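Local coordinates for bile salt hydrolase/transferase (Clostridium perfringens, PDB 2BJF), which hydrolyses the amide bond of glycine- and taurine-conjugated bile salts and can also act as a bile acid amine N-acyltransferase, at residues Ser114-Val119 / Lys152-Glu157. Residues are numbered along the deposited sequence; the frame is centred on the assembly and turned at random. Where two conformers were deposited one is given.
Sequences SSVEEV and KSIVVE
Val-116 and Val-119, on the first turn of helix 116-123, pack against Ile-154 of strand 153-158 in a small, buried apolar contact between a helix and one face of an antiparallel sheet. Val-116 and Ile-154 point at each other tip to tip: CG1 of Val-116 lies 3.8 Å from CG2 of Ile-154 and also touches its CG1. The other valine branch, CG2, turns back to the start of the strand and rests 3.5 Å from the carbonyl O of Lys-152, an oxygen that accepts a hydrogen bond from Ser-147. One turn of chain further on, CG1 of Val-119 meets the end of the isoleucine, 4.2 Å from CD1. With chi1 of Ile-154 at 55°, CG1 sits between the backbone N and the carbonyl carbon; CG2 and the base of this longer branch meet Val-116, and CD1 at its end reaches Val-119. Lys-152 meets the helix through its backbone O; its side chain starts toward Val-116, but its amine end leads away.

The helix start is fixed by polar bonds. Ser-115 is the N-cap, its OG accepting from Glu-118 N at 3.2 Å. OD2 of Asp-148 accepts from Val-116 N, joining the helix start to the turn between strands 142-147 and 153-158, beside the apolar patch. Ile-146 and Val-165 of the flanking strands continue that patch around Ile-154. Such packing is consistent with the helix-on-sheet layering of the four-layer αββα sandwich of Ntn hydrolases, here away from the bile-salt site.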
# COMPACT_ATOMS: atom_id res chain seq x y z
N SER A 114 8.74 -42.21 -1.53
CA SER A 114 7.28 -42.38 -1.53
C SER A 114 6.54 -41.35 -0.67
O SER A 114 5.32 -41.22 -0.78
CB SER A 114 6.91 -43.80 -1.09
OG SER A 114 7.28 -44.02 0.26
N SER A 115 7.27 -40.63 0.17
CA SER A 115 6.65 -39.68 1.11
C SER A 115 7.56 -38.50 1.43
O SER A 115 8.77 -38.55 1.20
CB SER A 115 6.26 -40.40 2.40
OG SER A 115 7.41 -40.80 3.13
N VAL A 116 6.96 -37.44 1.98
CA VAL A 116 7.69 -36.27 2.46
C VAL A 116 8.67 -36.67 3.57
O VAL A 116 9.82 -36.22 3.58
CB VAL A 116 6.73 -35.15 2.94
CG1 VAL A 116 7.45 -34.12 3.81
CG2 VAL A 116 6.07 -34.47 1.75
N GLU A 117 8.23 -37.53 4.48
CA GLU A 117 9.08 -38.01 5.57
C GLU A 117 10.34 -38.73 5.08
O GLU A 117 11.42 -38.55 5.65
CB GLU A 117 8.29 -38.87 6.57
CG GLU A 117 7.29 -38.10 7.44
CD GLU A 117 7.93 -36.97 8.26
OE1 GLU A 117 7.23 -35.96 8.51
OE2 GLU A 117 9.11 -37.08 8.65
N GLU A 118 10.18 -39.56 4.04
CA GLU A 118 11.31 -40.26 3.42
C GLU A 118 12.31 -39.28 2.81
O GLU A 118 13.53 -39.45 2.94
CB GLU A 118 10.83 -41.24 2.36
CG GLU A 118 10.32 -42.57 2.90
CD GLU A 118 10.21 -43.66 1.83
OE1 GLU A 118 9.79 -44.78 2.17
OE2 GLU A 118 10.56 -43.40 0.66
N VAL A 119 11.78 -38.25 2.14
CA VAL A 119 12.60 -37.21 1.50
C VAL A 119 13.37 -36.40 2.54
O VAL A 119 14.57 -36.16 2.38
CB VAL A 119 11.73 -36.26 0.63
CG1 VAL A 119 12.56 -35.12 0.07
CG2 VAL A 119 11.08 -37.03 -0.51
N LYS A 152 1.25 -32.94 4.27
CA LYS A 152 2.48 -32.28 4.71
C LYS A 152 3.25 -31.72 3.53
O LYS A 152 3.33 -32.35 2.47
CB LYS A 152 3.36 -33.24 5.51
CG LYS A 152 2.83 -33.57 6.91
CD LYS A 152 3.01 -32.40 7.88
CE LYS A 152 2.29 -32.63 9.20
NZ LYS A 152 0.80 -32.62 9.04
N SER A 153 3.81 -30.53 3.71
CA SER A 153 4.62 -29.87 2.69
C SER A 153 5.95 -29.40 3.27
O SER A 153 6.01 -28.97 4.42
CB SER A 153 3.87 -28.69 2.07
OG SER A 153 2.73 -29.11 1.35
N ILE A 154 7.01 -29.48 2.46
CA ILE A 154 8.32 -28.94 2.83
C ILE A 154 8.88 -28.04 1.72
O ILE A 154 8.47 -28.13 0.56
CB ILE A 154 9.35 -30.05 3.20
CG1 ILE A 154 9.49 -31.08 2.08
CG2 ILE A 154 8.97 -30.70 4.54
CD1 ILE A 154 10.71 -31.98 2.21
N VAL A 155 9.81 -27.17 2.11
CA VAL A 155 10.49 -26.28 1.17
C VAL A 155 11.99 -26.53 1.27
O VAL A 155 12.55 -26.56 2.37
CB VAL A 155 10.17 -24.79 1.45
CG1 VAL A 155 11.02 -23.86 0.59
CG2 VAL A 155 8.68 -24.51 1.21
N VAL A 156 12.63 -26.72 0.11
CA VAL A 156 14.06 -27.02 0.04
C VAL A 156 14.81 -25.86 -0.60
O VAL A 156 14.57 -25.52 -1.75
CB VAL A 156 14.32 -28.32 -0.75
CG1 VAL A 156 15.81 -28.65 -0.77
CG2 VAL A 156 13.52 -29.48 -0.17
N GLU A 157 15.72 -25.26 0.17
CA GLU A 157 16.51 -24.12 -0.31
C GLU A 157 17.97 -24.29 0.09
O GLU A 157 18.28 -24.41 1.27
CB GLU A 157 15.95 -22.80 0.25
CG GLU A 157 14.53 -22.49 -0.20
CD GLU A 157 13.97 -21.20 0.37
OE1 GLU A 157 14.49 -20.69 1.39
OE2 GLU A 157 12.98 -20.70 -0.22